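Local coordinates for protein ribonuclease T2 (Homo sapiens, PDB 3T0O) that cleaves single-stranded RNA, preferentially between purine and uridine residues, and so helps innate immunity to sense microbial RNA through TLR8, at residues A71-V76 with S84-H89; E60-L65 with K109-S114; M15-P20 with L121-V126; I172-L177 with R212-C217. All coordinates share one frame; numbering follows the deposited sequence.

Contact 1. Residues A71-V76 with S84-H89; sequences AYWPDV and SRFWKH
The carbonyl oxygen of Trp-73 accepts a hydrogen bond from the indole NE1 of Trp-87, with O and NE1 2.8 Å apart and an N-H...O angle of 157°. The oxygen lies near the indole plane, and the bond is moderately bent. The same indole turns an edge to one face of the Trp-73 ring. This is an edge-to-face pair, with five-membered ring centroids 4.9 Å apart. Phe-86 comes to the edge of the Trp-73 indole, its CE2 3.3 Å from Trp-73 CD1. Trp-73 reaches both partners with CG anti to the backbone N (chi1 -154°), and its own NE1 bonds to the carbonyl of His-41. Asp-75 lies against Phe-86 CB. Its OD2 accepts from a water at 2.6 Å, and that water accepts from Phe-86 N, near the start of helix 84-98. Ser-79 and Phe-80 also bond to the carboxylate. Phe-86 borders Glu-90 and His-41, both inferred active-site residues, so this buried aromatic cluster backs the probable catalytic site of the RNase T2 fold.

Contact 2. Residues E60-L65 with K109-S114; sequences EEIKDL and KYFGRS
Leu-65 and Ile-62 both lean on Phe-111, but with different branches. Leu-65 sends CD1 to the helix backbone, 3.6 Å from Gly-112 N. The same methyl lies 3.8 Å from Phe-111 CB. With no side chain at Gly-112, the methyl sits directly against the main chain. In Ile-62 the two branches divide the work. CG2 touches Phe-111 CD2 at 3.9 Å, while CD1 stands over one face of the ring, displaced toward the rim. CG1 lies between the backbone N and the carbonyl carbon (chi1 60°), and this carries CD1 up to that face. The contact packs the 3-10 segment 60-65, which leads into helix 66-72, against helix 107-121 of the RNase T2 fold. Tyr-110 CD2 covers the opposite face of Phe-111, again toward the rim, so the ring is held between Tyr-110 and Ile-62. Phe-111 also meets Trp-73, Trp-91 and Met-69. Ser-114 OG donates to Tyr-110 O at 2.8 Å, and Ser-114 N bonds to the same oxygen from the other face of its carbonyl plane. The Tyr-110 hydroxyl bonds to the carbonyl of Leu-43 on strand 39-45.

Contact 3. Residues M15-P20 with L121-V126; sequences MVQHWP and LDLNSV
Gln-17 lays its amide alongside Leu-123, the two side chains running past each other in opposite directions. Gln-17 OE1 lies 3.8 Å from Leu-123 CD2, and Gln-17 NE2 is the same distance from Leu-123 CB. Met-15 meets Leu-121 in a similar sliding fashion, and its CG, anti to the backbone N (chi1 167°), lies 3.9 Å from Leu-121 CD1. A water links the two segments: it accepts from Gln-17 NE2 at 2.6 Å and from Leu-123 N at 2.8 Å, so the buried amide nitrogen has a polar partner. This joins strand 12-18 of the antiparallel sheet of the RNase T2 fold to the turn between helices 107-121 and 123-129. Asp-122 caps the second helix. Its OD1 accepts from Ser-125 N at 3.1 Å, and its OD2 accepts from Ser-125 OG at 2.8 Å, both from above the carboxylate plane. On the strand side, backbone bonds tie Met-15 to Leu-177 and Gln-17 to Ile-175. Leu-123 also packs on Tyr-152, whose hydroxyl bonds to Leu-121 O.

Contact 4. Residues I172-L177 with R212-C217; sequences IGQIEL and RGLRVC
Leu-214 CD2 rests 4.0 Å from Gly-173 CA, in the place a side chain on the glycine would occupy. Gly-173 belongs to a classic beta bulge, in which it and Gln-174 both face Gln-159 on the adjacent strand 157-161. The bulge lies within strand 171-180 in the antiparallel sheet of the RNase T2 fold. Leu-214 packs onto it from the segment that runs into strand 215-216. Its other methyl, CD1, sits against Gln-174, 3.7 Å from both Gln-174 CB and Gln-174 CD. The two side chains cross at about a right angle. Gln-174 has CG anti to the backbone N (chi1 -178°) and an extended chain beyond it, which lays the amide flat beneath Leu-214 CD1, the methyl standing over its face. At its end OE1 bonds to His-41 ND1, and NE2 donates to Gln-159 OE1. Both polar atoms of this buried amide are therefore satisfied. Since His-41 is a predicted active-site residue, Gln-174 probably helps to orient its imidazole. Leu-214 thus covers one face of what is probably a second-shell residue. Further along, Cys-217 forms a disulfide with Cys-160 and fastens this segment to strand 157-161. At the exposed side Arg-215 folds back on its neighbour, and its NH1 donates to Leu-214 O at 3.3 Å from above the carbonyl plane.

Contacts 1 and 2 lie on the same side of the chain's centre, about 12 Å apart between centres, and they touch where Trp-73 meets Phe-111 and Ser-114. They belong to the helical part, with helices 66-72, 84-98 and 107-121. Contacts 3 and 4 are also about 12 Å apart and share the antiparallel sheet, through neighbouring strands 12-18 and 171-180. Along the chain, contact 3 spans both contact 1 and contact 2, contact 2 encloses contact 1, and contact 4 follows. Val-76 of contact 1 packs on His-18 and Pro-20 of contact 3. Contacts 1 and 4 both reach His-41, so helices and sheet approach the probable active site together.

Contact 1. Residues A71-V76 with S84-H89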
loop_
_atom_site.group_PDB
_atom_site.type_symbol
_atom_site.label_atom_id
_atom_site.label_comp_id
_atom_site.label_asym_id
_atom_site.label_seq_id
_atom_site.Cartn_x
_atom_site.Cartn_y
_atom_site.Cartn_z
ATOM N N ALA A 71 11.721 -2.162 6.060
ATOM C CA ALA A 71 12.116 -1.511 4.797
ATOM C C ALA A 71 10.922 -1.234 3.889
ATOM O O ALA A 71 10.851 -0.179 3.279
ATOM C CB ALA A 71 13.050 -2.391 4.038
ATOM N N TYR A 72 9.987 -2.174 3.871
ATOM C CA TYR A 72 8.951 -2.097 2.840
ATOM C C TYR A 72 7.617 -1.808 3.445
ATOM O O TYR A 72 6.669 -1.485 2.684
ATOM C CB TYR A 72 8.856 -3.500 2.133
ATOM C CG TYR A 72 10.101 -3.951 1.425
ATOM C CD1 TYR A 72 10.966 -3.046 0.898
ATOM C CD2 TYR A 72 10.379 -5.299 1.365
ATOM C CE1 TYR A 72 12.176 -3.498 0.256
ATOM C CE2 TYR A 72 11.558 -5.761 0.770
ATOM C CZ TYR A 72 12.422 -4.839 0.227
ATOM O OH TYR A 72 13.585 -5.309 -0.424
ATOM N N TRP A 73 7.468 -1.928 4.757
ATOM C CA TRP A 73 6.158 -1.710 5.374
ATOM C C TRP A 73 6.318 -0.721 6.536
ATOM O O TRP A 73 5.768 -0.890 7.616
ATOM C CB TRP A 73 5.607 -3.055 5.820
ATOM C CG TRP A 73 4.110 -3.127 5.884
ATOM C CD1 TRP A 73 3.225 -2.134 6.220
ATOM C CD2 TRP A 73 3.350 -4.326 5.706
ATOM N NE1 TRP A 73 1.907 -2.640 6.184
ATOM C CE2 TRP A 73 1.984 -3.990 5.884
ATOM C CE3 TRP A 73 3.706 -5.639 5.324
ATOM C CZ2 TRP A 73 0.924 -4.987 5.735
ATOM C CZ3 TRP A 73 2.656 -6.589 5.176
ATOM C CH2 TRP A 73 1.321 -6.232 5.355
ATOM N N PRO A 74 6.995 0.397 6.299
ATOM C CA PRO A 74 7.195 1.328 7.413
ATOM C C PRO A 74 5.945 2.119 7.748
ATOM O O PRO A 74 5.016 2.188 6.929
ATOM C CB PRO A 74 8.220 2.346 6.842
ATOM C CG PRO A 74 7.917 2.377 5.330
ATOM C CD PRO A 74 7.662 0.863 5.047
ATOM N N ASP A 75 5.920 2.677 8.964
ATOM C CA ASP A 75 4.779 3.474 9.370
ATOM C C ASP A 75 4.937 4.872 8.884
ATOM O O ASP A 75 5.637 5.665 9.463
ATOM C CB ASP A 75 4.652 3.432 10.874
ATOM C CG ASP A 75 3.484 4.252 11.384
ATOM O OD1 ASP A 75 2.807 4.896 10.558
ATOM O OD2 ASP A 75 3.263 4.269 12.629
ATOM N N VAL A 76 4.313 5.147 7.753
ATOM C CA VAL A 76 4.404 6.487 7.146
ATOM C C VAL A 76 3.090 7.205 7.155
ATOM O O VAL A 76 2.938 8.192 6.406
ATOM C CB VAL A 76 4.992 6.378 5.719
ATOM C CG1 VAL A 76 6.434 5.860 5.811
ATOM C CG2 VAL A 76 4.120 5.493 4.804
ATOM N N SER A 84 5.357 -1.298 15.412
ATOM C CA SER A 84 4.499 -2.429 15.454
ATOM C C SER A 84 3.019 -2.009 15.712
ATOM O O SER A 84 2.115 -2.805 15.462
ATOM C CB SER A 84 5.059 -3.538 16.356
ATOM O OG SER A 84 4.582 -3.281 17.630
ATOM N N ARG A 85 2.742 -0.780 16.177
ATOM C CA ARG A 85 1.344 -0.318 16.310
ATOM C C ARG A 85 0.657 -0.346 14.967
ATOM O O ARG A 85 -0.513 -0.701 14.837
ATOM C CB ARG A 85 1.224 1.111 16.853
ATOM C CG ARG A 85 1.960 1.420 18.118
ATOM C CD ARG A 85 1.553 2.830 18.601
ATOM N NE ARG A 85 0.104 2.995 18.763
ATOM C CZ ARG A 85 -0.475 4.074 19.301
ATOM N NH1 ARG A 85 0.274 5.090 19.718
ATOM N NH2 ARG A 85 -1.801 4.142 19.432
ATOM N N PHE A 86 1.366 0.042 13.925
ATOM C CA PHE A 86 0.755 0.004 12.568
ATOM C C PHE A 86 0.487 -1.398 12.108
ATOM O O PHE A 86 -0.570 -1.677 11.599
ATOM C CB PHE A 86 1.709 0.773 11.645
ATOM C CG PHE A 86 1.420 0.694 10.190
ATOM C CD1 PHE A 86 0.155 0.832 9.708
ATOM C CD2 PHE A 86 2.481 0.569 9.279
ATOM C CE1 PHE A 86 -0.091 0.791 8.314
ATOM C CE2 PHE A 86 2.270 0.541 7.951
ATOM C CZ PHE A 86 0.962 0.630 7.440
ATOM N N TRP A 87 1.471 -2.282 12.307
ATOM C CA TRP A 87 1.299 -3.648 11.817
ATOM C C TRP A 87 0.190 -4.333 12.639
ATOM O O TRP A 87 -0.557 -5.146 12.072
ATOM C CB TRP A 87 2.641 -4.396 11.994
ATOM C CG TRP A 87 3.680 -3.794 11.186
ATOM C CD1 TRP A 87 3.540 -3.121 9.994
ATOM C CD2 TRP A 87 5.056 -3.771 11.519
ATOM N NE1 TRP A 87 4.798 -2.685 9.559
ATOM C CE2 TRP A 87 5.740 -3.064 10.466
ATOM C CE3 TRP A 87 5.783 -4.248 12.601
ATOM C CZ2 TRP A 87 7.142 -2.882 10.483
ATOM C CZ3 TRP A 87 7.153 -4.077 12.615
ATOM C CH2 TRP A 87 7.810 -3.383 11.589
ATOM N N LYS A 88 0.080 -4.002 13.930
ATOM C CA LYS A 88 -0.961 -4.564 14.749
ATOM C C LYS A 88 -2.309 -4.137 14.122
ATOM O O LYS A 88 -3.232 -4.951 14.041
ATOM C CB LYS A 88 -0.823 -4.036 16.170
ATOM C CG LYS A 88 -2.016 -4.396 17.055
ATOM C CD LYS A 88 -1.721 -3.837 18.465
ATOM C CE LYS A 88 -2.969 -3.729 19.316
ATOM N NZ LYS A 88 -3.394 -5.082 19.749
ATOM N N HIS A 89 -2.417 -2.835 13.808
ATOM C CA HIS A 89 -3.650 -2.317 13.202
ATOM C C HIS A 89 -3.979 -3.077 11.921
ATOM O O HIS A 89 -5.114 -3.524 11.711
ATOM C CB HIS A 89 -3.482 -0.817 12.893
ATOM C CG HIS A 89 -4.611 -0.232 12.106
ATOM N ND1 HIS A 89 -5.759 0.224 12.707
ATOM C CD2 HIS A 89 -4.755 -0.005 10.775
ATOM C CE1 HIS A 89 -6.597 0.657 11.775
ATOM N NE2 HIS A 89 -6.010 0.546 10.599
HETATM O O HOH W 1 3.200 2.178 14.244
#

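Contact 2. Residues E60-L65 with K109-S114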
loop_
_atom_site.group_PDB
_atom_site.type_symbol
_atom_site.label_atom_id
_atom_site.label_comp_id
_atom_site.label_asym_id
_atom_site.label_seq_id
_atom_site.Cartn_x
_atom_site.Cartn_y
_atom_site.Cartn_z
ATOM N N GLU A 60 6.153 -11.436 17.823
ATOM C CA GLU A 60 7.033 -12.596 17.855
ATOM C C GLU A 60 6.857 -13.542 16.668
ATOM O O GLU A 60 7.828 -14.134 16.186
ATOM C CB GLU A 60 6.827 -13.356 19.175
ATOM C CG GLU A 60 7.310 -12.558 20.368
ATOM N N GLU A 61 5.616 -13.671 16.170
ATOM C CA GLU A 61 5.307 -14.587 15.067
ATOM C C GLU A 61 5.899 -14.194 13.744
ATOM O O GLU A 61 6.102 -15.048 12.856
ATOM C CB GLU A 61 3.804 -14.680 14.911
ATOM C CG GLU A 61 3.209 -15.466 16.049
ATOM C CD GLU A 61 1.709 -15.672 15.898
ATOM O OE1 GLU A 61 1.260 -15.856 14.756
ATOM O OE2 GLU A 61 1.000 -15.658 16.923
ATOM N N ILE A 62 6.186 -12.908 13.602
ATOM C CA ILE A 62 6.732 -12.394 12.320
ATOM C C ILE A 62 8.160 -11.870 12.499
ATOM O O ILE A 62 8.651 -11.098 11.691
ATOM C CB ILE A 62 5.847 -11.310 11.706
ATOM C CG1 ILE A 62 5.687 -10.100 12.629
ATOM C CG2 ILE A 62 4.459 -11.917 11.333
ATOM C CD1 ILE A 62 5.138 -8.828 11.804
ATOM N N LYS A 63 8.797 -12.254 13.608
ATOM C CA LYS A 63 10.160 -11.815 13.906
ATOM C C LYS A 63 11.113 -11.921 12.688
ATOM O O LYS A 63 11.924 -11.012 12.423
ATOM C CB LYS A 63 10.687 -12.598 15.138
ATOM N N ASP A 64 10.982 -13.008 11.922
ATOM C CA ASP A 64 11.865 -13.260 10.807
ATOM C C ASP A 64 11.660 -12.294 9.700
ATOM O O ASP A 64 12.515 -12.157 8.835
ATOM C CB ASP A 64 11.728 -14.699 10.276
ATOM C CG ASP A 64 12.207 -15.729 11.283
ATOM O OD1 ASP A 64 12.696 -15.317 12.358
ATOM O OD2 ASP A 64 12.106 -16.953 11.021
ATOM N N LEU A 65 10.492 -11.646 9.679
ATOM C CA LEU A 65 10.169 -10.782 8.576
ATOM C C LEU A 65 10.490 -9.330 8.880
ATOM O O LEU A 65 10.371 -8.499 8.001
ATOM C CB LEU A 65 8.656 -10.865 8.307
ATOM C CG LEU A 65 8.096 -12.243 7.945
ATOM C CD1 LEU A 65 6.596 -12.073 7.790
ATOM C CD2 LEU A 65 8.662 -12.753 6.605
ATOM N N LYS A 109 2.151 -16.062 7.621
ATOM C CA LYS A 109 1.816 -16.317 6.221
ATOM C C LYS A 109 1.208 -15.077 5.595
ATOM O O LYS A 109 1.564 -14.723 4.474
ATOM C CB LYS A 109 0.859 -17.516 6.112
ATOM C CG LYS A 109 1.610 -18.816 6.253
ATOM C CD LYS A 109 0.642 -20.009 6.493
ATOM C CE LYS A 109 -0.130 -20.329 5.233
ATOM N NZ LYS A 109 -0.902 -21.656 5.546
ATOM N N TYR A 110 0.314 -14.399 6.313
ATOM C CA TYR A 110 -0.265 -13.183 5.819
ATOM C C TYR A 110 0.789 -12.093 5.573
ATOM O O TYR A 110 0.842 -11.491 4.511
ATOM C CB TYR A 110 -1.287 -12.704 6.881
ATOM C CG TYR A 110 -1.827 -11.341 6.601
ATOM C CD1 TYR A 110 -2.765 -11.159 5.603
ATOM C CD2 TYR A 110 -1.386 -10.235 7.313
ATOM C CE1 TYR A 110 -3.296 -9.894 5.331
ATOM C CE2 TYR A 110 -1.917 -8.983 7.037
ATOM C CZ TYR A 110 -2.907 -8.865 6.067
ATOM O OH TYR A 110 -3.443 -7.609 5.779
ATOM N N PHE A 111 1.569 -11.771 6.600
ATOM C CA PHE A 111 2.543 -10.738 6.381
ATOM C C PHE A 111 3.607 -11.188 5.379
ATOM O O PHE A 111 4.038 -10.350 4.562
ATOM C CB PHE A 111 3.179 -10.323 7.720
ATOM C CG PHE A 111 2.293 -9.464 8.531
ATOM C CD1 PHE A 111 2.200 -8.108 8.268
ATOM C CD2 PHE A 111 1.605 -9.977 9.623
ATOM C CE1 PHE A 111 1.365 -7.303 9.080
ATOM C CE2 PHE A 111 0.773 -9.202 10.401
ATOM C CZ PHE A 111 0.654 -7.872 10.152
ATOM N N GLY A 112 3.971 -12.476 5.374
ATOM C CA GLY A 112 5.008 -12.908 4.466
ATOM C C GLY A 112 4.500 -12.852 3.043
ATOM O O GLY A 112 5.266 -12.483 2.122
ATOM N N ARG A 113 3.233 -13.221 2.846
ATOM C CA ARG A 113 2.687 -13.195 1.486
ATOM C C ARG A 113 2.542 -11.791 0.990
ATOM O O ARG A 113 2.744 -11.489 -0.186
ATOM C CB ARG A 113 1.347 -13.983 1.396
ATOM C CG ARG A 113 0.703 -13.972 0.041
ATOM C CD ARG A 113 1.602 -14.659 -1.029
ATOM N NE ARG A 113 0.831 -14.854 -2.251
ATOM C CZ ARG A 113 1.364 -14.937 -3.463
ATOM N NH1 ARG A 113 2.677 -14.824 -3.609
ATOM N NH2 ARG A 113 0.590 -15.091 -4.518
ATOM N N SER A 114 2.175 -10.879 1.899
ATOM C CA SER A 114 2.081 -9.487 1.575
ATOM C C SER A 114 3.393 -8.949 1.095
ATOM O O SER A 114 3.478 -8.277 0.070
ATOM C CB SER A 114 1.624 -8.709 2.816
ATOM O OG SER A 114 0.286 -9.113 3.107
#

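Contact 3. Residues M15-P20 with L121-V126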
loop_
_atom_site.group_PDB
_atom_site.type_symbol
_atom_site.label_atom_id
_atom_site.label_comp_id
_atom_site.label_asym_id
_atom_site.label_seq_id
_atom_site.Cartn_x
_atom_site.Cartn_y
_atom_site.Cartn_z
ATOM N N MET A 15 -4.203 -5.028 -2.737
ATOM C CA MET A 15 -2.842 -4.725 -2.311
ATOM C C MET A 15 -2.716 -3.209 -2.411
ATOM O O MET A 15 -2.866 -2.640 -3.477
ATOM C CB MET A 15 -1.808 -5.379 -3.210
ATOM C CG MET A 15 -0.393 -4.829 -2.975
ATOM S SD MET A 15 0.265 -5.104 -1.286
ATOM C CE MET A 15 1.988 -4.719 -1.450
ATOM N N VAL A 16 -2.440 -2.549 -1.285
ATOM C CA VAL A 16 -2.494 -1.096 -1.194
ATOM C C VAL A 16 -1.089 -0.637 -0.930
ATOM O O VAL A 16 -0.433 -1.071 0.049
ATOM C CB VAL A 16 -3.358 -0.723 0.017
ATOM C CG1 VAL A 16 -3.439 0.828 0.075
ATOM C CG2 VAL A 16 -4.734 -1.376 -0.187
ATOM N N GLN A 17 -0.544 0.246 -1.791
ATOM C CA GLN A 17 0.802 0.767 -1.628
ATOM C C GLN A 17 0.676 2.298 -1.646
ATOM O O GLN A 17 -0.206 2.832 -2.292
ATOM C CB GLN A 17 1.660 0.319 -2.798
ATOM C CG GLN A 17 1.882 -1.191 -2.760
ATOM C CD GLN A 17 2.640 -1.697 -3.948
ATOM O OE1 GLN A 17 2.037 -2.139 -4.967
ATOM N NE2 GLN A 17 3.904 -1.571 -3.902
ATOM N N HIS A 18 1.543 2.947 -0.899
ATOM C CA HIS A 18 1.441 4.410 -0.773
ATOM C C HIS A 18 2.781 5.087 -0.884
ATOM O O HIS A 18 3.805 4.458 -0.769
ATOM C CB HIS A 18 0.605 4.828 0.446
ATOM C CG HIS A 18 1.114 4.273 1.758
ATOM N ND1 HIS A 18 0.321 4.357 2.886
ATOM C CD2 HIS A 18 2.237 3.608 2.102
ATOM C CE1 HIS A 18 1.000 3.842 3.901
ATOM N NE2 HIS A 18 2.123 3.311 3.442
ATOM N N TRP A 19 2.720 6.391 -1.165
ATOM C CA TRP A 19 3.888 7.192 -1.436
ATOM C C TRP A 19 4.172 7.998 -0.204
ATOM O O TRP A 19 3.429 8.892 0.131
ATOM C CB TRP A 19 3.571 8.078 -2.636
ATOM C CG TRP A 19 4.733 8.921 -3.033
ATOM C CD1 TRP A 19 4.811 10.329 -3.046
ATOM C CD2 TRP A 19 6.006 8.458 -3.504
ATOM N NE1 TRP A 19 6.056 10.714 -3.506
ATOM C CE2 TRP A 19 6.805 9.603 -3.774
ATOM C CE3 TRP A 19 6.536 7.187 -3.748
ATOM C CZ2 TRP A 19 8.118 9.512 -4.265
ATOM C CZ3 TRP A 19 7.845 7.093 -4.212
ATOM C CH2 TRP A 19 8.635 8.235 -4.428
ATOM N N PRO A 20 5.241 7.662 0.506
ATOM C CA PRO A 20 5.484 8.305 1.798
ATOM C C PRO A 20 5.514 9.805 1.780
ATOM O O PRO A 20 4.944 10.455 2.635
ATOM C CB PRO A 20 6.878 7.766 2.185
ATOM C CG PRO A 20 6.821 6.308 1.722
ATOM C CD PRO A 20 6.135 6.512 0.291
ATOM N N LEU A 121 5.101 -7.588 -7.450
ATOM C CA LEU A 121 4.512 -6.546 -8.232
ATOM C C LEU A 121 5.532 -5.486 -8.652
ATOM O O LEU A 121 5.525 -4.933 -9.783
ATOM C CB LEU A 121 3.431 -5.857 -7.406
ATOM C CG LEU A 121 2.284 -6.850 -7.217
ATOM C CD1 LEU A 121 1.357 -6.231 -6.138
ATOM C CD2 LEU A 121 1.474 -7.116 -8.526
ATOM N N ASP A 122 6.493 -5.221 -7.725
ATOM C CA ASP A 122 7.518 -4.205 -7.977
ATOM C C ASP A 122 7.049 -2.938 -8.656
ATOM O O ASP A 122 7.556 -2.543 -9.709
ATOM C CB ASP A 122 8.743 -4.802 -8.630
ATOM C CG ASP A 122 10.001 -3.903 -8.396
ATOM O OD1 ASP A 122 9.862 -2.827 -7.756
ATOM O OD2 ASP A 122 11.051 -4.371 -8.872
ATOM N N LEU A 123 6.085 -2.316 -7.982
ATOM C CA LEU A 123 5.530 -1.075 -8.490
ATOM C C LEU A 123 6.571 0.009 -8.675
ATOM O O LEU A 123 6.513 0.722 -9.629
ATOM C CB LEU A 123 4.424 -0.643 -7.511
ATOM C CG LEU A 123 3.924 0.798 -7.738
ATOM C CD1 LEU A 123 3.117 0.910 -9.073
ATOM C CD2 LEU A 123 3.033 1.126 -6.523
ATOM N N ASN A 124 7.546 0.058 -7.798
ATOM C CA ASN A 124 8.604 1.024 -7.930
ATOM C C ASN A 124 9.385 0.868 -9.243
ATOM O O ASN A 124 9.591 1.884 -9.951
ATOM C CB ASN A 124 9.517 0.927 -6.766
ATOM C CG ASN A 124 8.907 1.549 -5.581
ATOM O OD1 ASN A 124 8.782 2.778 -5.572
ATOM N ND2 ASN A 124 8.585 0.751 -4.557
ATOM N N SER A 125 9.774 -0.347 -9.582
ATOM C CA SER A 125 10.535 -0.524 -10.834
ATOM C C SER A 125 9.631 -0.281 -12.010
ATOM O O SER A 125 10.108 0.253 -13.000
ATOM C CB SER A 125 11.144 -1.921 -10.937
ATOM O OG SER A 125 12.119 -2.012 -9.932
ATOM N N VAL A 126 8.380 -0.679 -11.907
ATOM C CA VAL A 126 7.439 -0.491 -13.005
ATOM C C VAL A 126 7.316 0.969 -13.386
ATOM O O VAL A 126 7.464 1.339 -14.585
ATOM C CB VAL A 126 6.127 -1.089 -12.633
ATOM C CG1 VAL A 126 5.015 -0.657 -13.518
ATOM C CG2 VAL A 126 6.292 -2.595 -12.643
HETATM O O HOH W 2 5.477 -3.132 -5.322
#

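Contact 4. Residues I172-L177 with R212-C217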
loop_
_atom_site.group_PDB
_atom_site.type_symbol
_atom_site.label_atom_id
_atom_site.label_comp_id
_atom_site.label_asym_id
_atom_site.label_seq_id
_atom_site.Cartn_x
_atom_site.Cartn_y
_atom_site.Cartn_z
ATOM N N ILE A 172 -0.577 12.627 -5.746
ATOM C CA ILE A 172 -0.780 11.153 -5.721
ATOM C C ILE A 172 -0.257 10.600 -4.431
ATOM O O ILE A 172 0.848 10.936 -4.035
ATOM C CB ILE A 172 -0.191 10.484 -6.957
ATOM C CG1 ILE A 172 -0.588 8.987 -6.970
ATOM C CG2 ILE A 172 1.385 10.548 -6.976
ATOM C CD1 ILE A 172 -0.106 8.282 -8.277
ATOM N N GLY A 173 -1.040 9.684 -3.851
ATOM C CA GLY A 173 -0.701 9.118 -2.524
ATOM C C GLY A 173 -0.743 7.606 -2.501
ATOM O O GLY A 173 -0.029 7.048 -1.708
ATOM N N GLN A 174 -1.635 6.987 -3.289
ATOM C CA GLN A 174 -1.876 5.534 -3.001
ATOM C C GLN A 174 -2.299 4.837 -4.270
ATOM O O GLN A 174 -3.064 5.400 -5.036
ATOM C CB GLN A 174 -2.921 5.443 -1.861
ATOM C CG GLN A 174 -3.212 3.987 -1.444
ATOM C CD GLN A 174 -3.818 4.027 -0.023
ATOM O OE1 GLN A 174 -3.059 3.995 0.926
ATOM N NE2 GLN A 174 -5.110 3.994 0.054
ATOM N N ILE A 175 -1.761 3.633 -4.492
ATOM C CA ILE A 175 -2.110 2.857 -5.681
ATOM C C ILE A 175 -2.565 1.514 -5.201
ATOM O O ILE A 175 -1.889 0.881 -4.368
ATOM C CB ILE A 175 -0.923 2.760 -6.561
ATOM C CG1 ILE A 175 -0.589 4.162 -7.167
ATOM C CG2 ILE A 175 -1.130 1.630 -7.630
ATOM C CD1 ILE A 175 0.742 4.164 -8.001
ATOM N N GLU A 176 -3.727 1.124 -5.640
ATOM C CA GLU A 176 -4.381 -0.148 -5.190
ATOM C C GLU A 176 -4.481 -1.063 -6.372
ATOM O O GLU A 176 -4.874 -0.658 -7.459
ATOM C CB GLU A 176 -5.759 0.077 -4.605
ATOM C CG GLU A 176 -5.624 1.079 -3.427
ATOM C CD GLU A 176 -6.893 1.254 -2.716
ATOM O OE1 GLU A 176 -7.917 0.885 -3.259
ATOM O OE2 GLU A 176 -6.863 1.819 -1.612
ATOM N N LEU A 177 -4.136 -2.339 -6.159
ATOM C CA LEU A 177 -4.254 -3.376 -7.218
ATOM C C LEU A 177 -5.043 -4.509 -6.564
ATOM O O LEU A 177 -4.699 -4.993 -5.479
ATOM C CB LEU A 177 -2.892 -3.912 -7.655
ATOM C CG LEU A 177 -2.048 -2.858 -8.429
ATOM C CD1 LEU A 177 -0.555 -3.200 -8.368
ATOM C CD2 LEU A 177 -2.599 -2.826 -9.865
ATOM N N ARG A 212 -7.970 8.715 5.541
ATOM C CA ARG A 212 -7.200 9.901 5.926
ATOM C C ARG A 212 -7.027 10.895 4.810
ATOM O O ARG A 212 -5.995 11.511 4.638
ATOM C CB ARG A 212 -5.851 9.574 6.613
ATOM C CG ARG A 212 -6.189 9.175 8.000
ATOM C CD ARG A 212 -4.969 8.871 8.676
ATOM N NE ARG A 212 -4.497 9.997 9.469
ATOM C CZ ARG A 212 -4.976 10.390 10.652
ATOM N NH1 ARG A 212 -4.306 11.325 11.292
ATOM N NH2 ARG A 212 -6.113 9.876 11.211
ATOM N N GLY A 213 -8.089 11.055 4.073
ATOM C CA GLY A 213 -8.096 12.132 3.126
ATOM C C GLY A 213 -7.831 11.665 1.701
ATOM O O GLY A 213 -8.135 12.450 0.770
ATOM N N LEU A 214 -7.306 10.441 1.546
ATOM C CA LEU A 214 -7.084 9.935 0.173
ATOM C C LEU A 214 -8.409 9.690 -0.479
ATOM O O LEU A 214 -9.359 9.105 0.139
ATOM C CB LEU A 214 -6.340 8.646 0.186
ATOM C CG LEU A 214 -4.890 8.903 0.558
ATOM C CD1 LEU A 214 -4.257 7.570 0.912
ATOM C CD2 LEU A 214 -4.108 9.541 -0.564
ATOM N N ARG A 215 -8.543 10.179 -1.716
ATOM C CA ARG A 215 -9.769 9.911 -2.465
ATOM C C ARG A 215 -9.341 9.550 -3.844
ATOM O O ARG A 215 -8.235 9.796 -4.234
ATOM C CB ARG A 215 -10.620 11.178 -2.550
ATOM C CG ARG A 215 -11.206 11.619 -1.237
ATOM C CD ARG A 215 -12.219 10.648 -0.681
ATOM N NE ARG A 215 -13.012 11.305 0.373
ATOM C CZ ARG A 215 -12.661 11.304 1.651
ATOM N NH1 ARG A 215 -11.509 10.696 2.002
ATOM N NH2 ARG A 215 -13.464 11.922 2.558
ATOM N N VAL A 216 -10.279 9.047 -4.652
ATOM C CA VAL A 216 -9.886 8.738 -6.034
ATOM C C VAL A 216 -9.308 9.982 -6.697
ATOM O O VAL A 216 -9.839 11.087 -6.574
ATOM C CB VAL A 216 -11.134 8.248 -6.813
ATOM C CG1 VAL A 216 -12.241 9.227 -6.667
ATOM C CG2 VAL A 216 -10.805 8.019 -8.248
ATOM N N CYS A 217 -8.183 9.810 -7.408
ATOM C CA CYS A 217 -7.627 10.947 -8.134
ATOM C C CYS A 217 -8.537 11.368 -9.243
ATOM O O CYS A 217 -9.014 10.521 -10.000
ATOM C CB CYS A 217 -6.279 10.606 -8.742
ATOM S SG CYS A 217 -5.016 10.176 -7.556
#